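Local atomic coordinates of ribosomal RNA small subunit methyltransferase E (PDB entry 5VM8), a protein that probably catalyses the S-adenosylmethionine-dependent methylation of a uracil base at N3 in the 16S RNA of the small ribosomal subunit. Residues 181-185 / 186-190; 103-106 / 107-111. All coordinates share one frame; numbering follows the deposited sequence.

Contact 1: residues 181-185 / 186-190; sequences RACKL and GDIRH
Cys183 and Ile188 meet on the inner side of a tight turn, sulfur against methyl: SG of Cys183 lies 3.5 Å from CG2 of Ile188. The chain leaves the short strand 182-184 and bends through a type I beta turn from Leu185 to Ile188, which brings residues three to five apart into touch. Ile188 fills the tight side. Its CG1 sits between the backbone N and the carbonyl carbon (chi1 79°), a setting that leaves CG2 beside the backbone N and directed back at the turn. There CG2 comes within 3.3 Å of Lys184 O, while CG1 lies 3.4 Å from Leu185 O, so both branches of the beta-branched side chain rest on carbonyl oxygens at the start of the turn and just before it. Leu185 turns into the protein instead, onto Val221, Leu175 and Met241, where a buried aliphatic residue fits well.

The outer side is looser and polar. Lys184 and Asp187, both exposed, run alongside each other and point the same way. Asp187 OD2 lies beside the lysine's methylene chain, 3.4 Å from Lys184 CD. Bends at chi3 and chi4 carry the ammonium elsewhere, leaving Lys184 NZ 5.8 Å from Asp187 OD2, too far for a salt bridge. Flexible, charged side chains suit such a surface. Overlapping the turn one residue earlier, Asp187 N makes a weak hydrogen bond to Lys184 O, at 3.1 Å and a strongly bent 124°.

With one weak backbone bond and no ion pair, the close contacts within the bend are sulfur on methyl and methyl on carbonyl oxygen; Cys183 and Leu185 are also hydrogen-bonded through their backbones to Thr222, and the opposite charges outside probably attract each other only modestly.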
ATOM      1  N   ARG A 181      -1.781   4.437  27.434  1.00 61.91           N
ATOM      2  CA  ARG A 181      -0.421   4.963  27.548  1.00 56.38           C
ATOM      3  C   ARG A 181      -0.051   5.771  26.305  1.00 55.22           C
ATOM      4  O   ARG A 181       1.010   5.585  25.706  1.00 56.23           O
ATOM      5  CB  ARG A 181       0.570   3.827  27.793  1.00 58.86           C
ATOM      6  CG  ARG A 181       0.380   3.142  29.142  1.00 66.25           C
ATOM      7  CD  ARG A 181       1.546   2.233  29.487  1.00 70.08           C
ATOM      8  NE  ARG A 181       1.408   0.940  28.822  1.00 74.16           N
ATOM      9  CZ  ARG A 181       2.055  -0.161  29.193  1.00 75.83           C
ATOM     10  NH1 ARG A 181       1.873  -1.304  28.537  1.00 73.06           N
ATOM     11  NH2 ARG A 181       2.880  -0.111  30.224  1.00 78.40           N
ATOM     12  N   ALA A 182      -0.934   6.707  25.943  1.00 56.33           N
ATOM     13  CA  ALA A 182      -0.883   7.413  24.673  1.00 56.85           C
ATOM     14  C   ALA A 182      -0.555   8.897  24.798  1.00 59.87           C
ATOM     15  O   ALA A 182      -0.732   9.525  25.842  1.00 67.59           O
ATOM     16  CB  ALA A 182      -2.221   7.288  23.946  1.00 53.71           C
ATOM     17  N   CYS A 183      -0.116   9.443  23.666  1.00 51.16           N
ATOM     18  CA  CYS A 183       0.055  10.866  23.389  1.00 54.36           C
ATOM     19  C   CYS A 183      -0.553  11.150  22.014  1.00 49.93           C
ATOM     20  O   CYS A 183      -0.931  10.235  21.274  1.00 48.97           O
ATOM     21  CB  CYS A 183       1.534  11.290  23.422  1.00 45.35           C
ATOM     22  SG  CYS A 183       2.567  10.717  21.997  1.00 49.37           S
ATOM     23  N   LYS A 184      -0.690  12.422  21.669  1.00 48.74           N
ATOM     24  CA  LYS A 184      -1.195  12.658  20.335  1.00 46.85           C
ATOM     25  C   LYS A 184      -0.077  12.400  19.339  1.00 52.30           C
ATOM     26  O   LYS A 184       1.112  12.463  19.666  1.00 49.75           O
ATOM     27  CB  LYS A 184      -1.712  14.086  20.179  1.00 49.48           C
ATOM     28  CG  LYS A 184      -2.815  14.453  21.156  1.00 52.99           C
ATOM     29  CD  LYS A 184      -3.132  15.940  21.107  1.00 59.96           C
ATOM     30  CE  LYS A 184      -4.196  16.225  20.083  1.00 59.07           C
ATOM     31  NZ  LYS A 184      -5.218  15.169  20.190  1.00 60.24           N
ATOM     32  N   LEU A 185      -0.481  12.120  18.104  1.00 56.58           N
ATOM     33  CA  LEU A 185       0.470  11.902  17.021  1.00 52.38           C
ATOM     34  C   LEU A 185       1.299  13.144  16.756  1.00 57.06           C
ATOM     35  O   LEU A 185       2.472  13.037  16.383  1.00 63.86           O
ATOM     36  CB  LEU A 185      -0.292  11.491  15.763  1.00 48.87           C
ATOM     37  CG  LEU A 185       0.457  11.040  14.525  1.00 44.63           C
ATOM     38  CD1 LEU A 185       1.251   9.783  14.792  1.00 43.45           C
ATOM     39  CD2 LEU A 185      -0.569  10.827  13.428  1.00 37.64           C
ATOM     40  N   GLY A 186       0.714  14.332  16.924  1.00 60.17           N
ATOM     41  CA  GLY A 186       1.497  15.539  16.740  1.00 61.94           C
ATOM     42  C   GLY A 186       2.492  15.766  17.860  1.00 68.89           C
ATOM     43  O   GLY A 186       3.592  16.281  17.627  1.00 75.89           O
ATOM     44  N   ASP A 187       2.153  15.337  19.074  1.00 70.01           N
ATOM     45  CA  ASP A 187       2.987  15.539  20.256  1.00 70.54           C
ATOM     46  C   ASP A 187       4.124  14.532  20.371  1.00 68.89           C
ATOM     47  O   ASP A 187       4.796  14.528  21.402  1.00 72.98           O
ATOM     48  CB  ASP A 187       2.137  15.482  21.527  1.00 71.28           C
ATOM     49  CG  ASP A 187       1.100  16.576  21.584  1.00 79.51           C
ATOM     50  OD1 ASP A 187       1.331  17.659  21.016  1.00 83.97           O
ATOM     51  OD2 ASP A 187       0.045  16.356  22.210  1.00 83.70           O
ATOM     52  N   ILE A 188       4.351  13.676  19.362  1.00 67.78           N
ATOM     53  CA  ILE A 188       5.441  12.704  19.421  1.00 64.71           C
ATOM     54  C   ILE A 188       6.724  13.383  18.993  1.00 65.80           C
ATOM     55  O   ILE A 188       6.707  14.383  18.274  1.00 67.41           O
ATOM     56  CB  ILE A 188       5.215  11.448  18.543  1.00 59.88           C
ATOM     57  CG1 ILE A 188       5.539  11.765  17.085  1.00 54.81           C
ATOM     58  CG2 ILE A 188       3.837  10.812  18.720  1.00 55.25           C
ATOM     59  CD1 ILE A 188       5.745  10.553  16.230  1.00 47.23           C
ATOM     60  N   ARG A 189       7.842  12.849  19.488  1.00 68.87           N
ATOM     61  CA  ARG A 189       9.152  13.330  19.083  1.00 66.50           C
ATOM     62  C   ARG A 189       9.200  13.353  17.565  1.00 70.99           C
ATOM     63  O   ARG A 189       8.727  12.423  16.911  1.00 71.48           O
ATOM     64  CB  ARG A 189      10.235  12.399  19.636  1.00 59.67           C
ATOM     65  CG  ARG A 189      11.611  12.988  19.735  1.00 67.37           C
ATOM     66  CD  ARG A 189      12.705  11.917  19.833  1.00 70.15           C
ATOM     67  NE  ARG A 189      12.982  11.444  21.193  1.00 60.08           N
ATOM     68  CZ  ARG A 189      13.790  12.050  22.052  1.00 62.28           C
ATOM     69  NH1 ARG A 189      14.400  13.176  21.709  1.00 73.93           N
ATOM     70  NH2 ARG A 189      13.987  11.534  23.262  1.00 66.29           N
ATOM     71  N   HIS A 190       9.715  14.445  17.008  1.00 76.21           N
ATOM     72  CA  HIS A 190       9.754  14.596  15.562  1.00 79.78           C
ATOM     73  C   HIS A 190      10.458  13.403  14.943  1.00 73.09           C
ATOM     74  O   HIS A 190      11.615  13.127  15.288  1.00 79.88           O
ATOM     75  CB  HIS A 190      10.471  15.889  15.170  1.00 94.26           C
ATOM     76  CG  HIS A 190      10.230  16.306  13.746  1.00 99.78           C
ATOM     77  ND1 HIS A 190      10.984  15.833  12.691  1.00 99.95           N
ATOM     78  CD2 HIS A 190       9.315  17.145  13.206  1.00 99.98           C
ATOM     79  CE1 HIS A 190      10.543  16.361  11.564  1.00100.29           C
ATOM     80  NE2 HIS A 190       9.532  17.163  11.848  1.00101.17           N
TER

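Contact 2: residues 103-106 / 107-111; sequences KSVE and LGVTA
Flat peptide carbonyls at the end of helix 94-106 meet N-H groups of the following loop in two ways. Leu107 N, 2.9 Å from Lys103 O, and Val109 N, 2.9 Å from Ser104 O, each lie 22° from the plane of the carbonyl they bond. The Val105 carbonyl instead receives Gly108 N above its face, 3.0 Å from Val105 O. Glu106 OE2 takes Lys103 NZ at 2.9 Å on its syn lone pair, a salt bridge along the partly exposed side of the helix.

The Val109 and Gly108 bonds form a Schellman motif. Gly108 ends the helix at a positive phi of 95°, where a side chain would be jammed against the preceding carbonyl oxygen. Leu107 folds back along the helix, its CG 3.1 Å from Lys103 O. Val109, with CG1 set between its backbone N and carbonyl carbon (chi1 80°), lays that methyl 3.4 Å from Ser104 OG; serine's short side chain lets the methyl come close.

This cap turns the chain from helix 94-106 into strand 111-116, within a beta-alpha-beta crossover that starts at strand 85-90. Val109 packs on Ile85 and Leu87 of that strand, Val105 on helix 128-147, and Leu107 on Ile238 of helix 232-244; Arg149 bonds to the carbonyls of both Val105 and Val109.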
ATOM      1  N   LYS A 103      -7.037   2.774   0.264  1.00 26.65           N
ATOM      2  CA  LYS A 103      -6.900   4.198   0.559  1.00 27.79           C
ATOM      3  C   LYS A 103      -5.520   4.523   1.108  1.00 37.06           C
ATOM      4  O   LYS A 103      -5.004   5.620   0.871  1.00 48.99           O
ATOM      5  CB  LYS A 103      -7.990   4.668   1.524  1.00 29.35           C
ATOM      6  CG  LYS A 103      -9.291   5.079   0.823  1.00 32.40           C
ATOM      7  CD  LYS A 103      -9.858   3.912   0.038  1.00 34.81           C
ATOM      8  CE  LYS A 103     -11.160   4.228  -0.618  1.00 37.44           C
ATOM      9  NZ  LYS A 103     -10.882   4.834  -1.962  1.00 36.06           N
ATOM     10  N   SER A 104      -4.903   3.582   1.830  1.00 34.99           N
ATOM     11  CA  SER A 104      -3.566   3.807   2.345  1.00 30.42           C
ATOM     12  C   SER A 104      -2.558   3.948   1.201  1.00 31.64           C
ATOM     13  O   SER A 104      -1.573   4.698   1.326  1.00 38.42           O
ATOM     14  CB  SER A 104      -3.202   2.689   3.350  1.00 34.29           C
ATOM     15  OG  SER A 104      -2.657   1.545   2.728  1.00 44.23           O
ATOM     16  N   VAL A 105      -2.789   3.242   0.089  1.00 31.07           N
ATOM     17  CA  VAL A 105      -1.968   3.402  -1.113  1.00 32.12           C
ATOM     18  C   VAL A 105      -2.204   4.770  -1.746  1.00 42.71           C
ATOM     19  O   VAL A 105      -1.255   5.448  -2.148  1.00 50.25           O
ATOM     20  CB  VAL A 105      -2.246   2.263  -2.117  1.00 32.31           C
ATOM     21  CG1 VAL A 105      -1.564   2.548  -3.450  1.00 36.96           C
ATOM     22  CG2 VAL A 105      -1.768   0.905  -1.539  1.00 36.57           C
ATOM     23  N   GLU A 106      -3.465   5.192  -1.865  1.00 47.59           N
ATOM     24  CA  GLU A 106      -3.732   6.535  -2.370  1.00 44.20           C
ATOM     25  C   GLU A 106      -3.054   7.581  -1.501  1.00 43.19           C
ATOM     26  O   GLU A 106      -2.591   8.605  -2.015  1.00 48.50           O
ATOM     27  CB  GLU A 106      -5.231   6.841  -2.430  1.00 44.49           C
ATOM     28  CG  GLU A 106      -6.045   5.983  -3.395  1.00 44.16           C
ATOM     29  CD  GLU A 106      -7.555   6.172  -3.190  1.00 49.88           C
ATOM     30  OE1 GLU A 106      -7.996   7.320  -2.950  1.00 53.42           O
ATOM     31  OE2 GLU A 106      -8.292   5.179  -3.162  1.00 43.40           O
ATOM     32  N   LEU A 107      -2.982   7.343  -0.185  1.00 37.94           N
ATOM     33  CA  LEU A 107      -2.372   8.295   0.734  1.00 35.59           C
ATOM     34  C   LEU A 107      -0.861   8.131   0.835  1.00 39.31           C
ATOM     35  O   LEU A 107      -0.234   8.818   1.644  1.00 43.50           O
ATOM     36  CB  LEU A 107      -3.005   8.172   2.113  1.00 37.67           C
ATOM     37  CG  LEU A 107      -4.501   8.475   2.094  1.00 39.76           C
ATOM     38  CD1 LEU A 107      -5.178   7.988   3.353  1.00 35.23           C
ATOM     39  CD2 LEU A 107      -4.740   9.983   1.927  1.00 38.72           C
ATOM     40  N   GLY A 108      -0.265   7.234   0.054  1.00 35.17           N
ATOM     41  CA  GLY A 108       1.167   7.214  -0.129  1.00 32.81           C
ATOM     42  C   GLY A 108       1.954   6.276   0.759  1.00 36.78           C
ATOM     43  O   GLY A 108       3.179   6.429   0.851  1.00 43.10           O
ATOM     44  N   VAL A 109       1.299   5.315   1.408  1.00 36.71           N
ATOM     45  CA  VAL A 109       2.014   4.383   2.274  1.00 43.81           C
ATOM     46  C   VAL A 109       3.072   3.653   1.453  1.00 46.64           C
ATOM     47  O   VAL A 109       2.871   3.375   0.263  1.00 50.89           O
ATOM     48  CB  VAL A 109       1.003   3.428   2.941  1.00 44.62           C
ATOM     49  CG1 VAL A 109       0.572   2.294   1.994  1.00 39.02           C
ATOM     50  CG2 VAL A 109       1.524   2.900   4.236  1.00 43.02           C
ATOM     51  N   THR A 110       4.236   3.395   2.062  1.00 43.64           N
ATOM     52  CA  THR A 110       5.344   2.826   1.291  1.00 46.96           C
ATOM     53  C   THR A 110       5.426   1.311   1.387  1.00 46.76           C
ATOM     54  O   THR A 110       5.981   0.683   0.485  1.00 51.98           O
ATOM     55  CB  THR A 110       6.703   3.420   1.694  1.00 49.53           C
ATOM     56  OG1 THR A 110       7.289   2.624   2.730  1.00 71.65           O
ATOM     57  CG2 THR A 110       6.559   4.829   2.164  1.00 40.31           C
ATOM     58  N   ALA A 111       4.909   0.705   2.453  1.00 44.22           N
ATOM     59  CA  ALA A 111       4.877  -0.747   2.548  1.00 44.98           C
ATOM     60  C   ALA A 111       3.766  -1.157   3.500  1.00 48.95           C
ATOM     61  O   ALA A 111       3.338  -0.384   4.355  1.00 52.20           O
ATOM     62  CB  ALA A 111       6.225  -1.311   3.018  1.00 47.48           C
TER

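How the contacts relate
Both contacts are turns where the chain leaves a regular element of the SPOUT methyltransferase domain, whose parallel sheet belongs to a trefoil-knotted fold. Contact 1 follows the edge strand 182-184 at the surface; contact 2 leads into strand 111-116, near the other edge and close to the centre of the chain. Their centres are 21 Å apart and their nearest atoms about 11 Å, so they do not touch. Helix 232-244 links them indirectly: Leu185 packs on Ala240 and Met241, and Ser104 and Leu107 on Ile238. The protein was crystallised with S-adenosylmethionine bound.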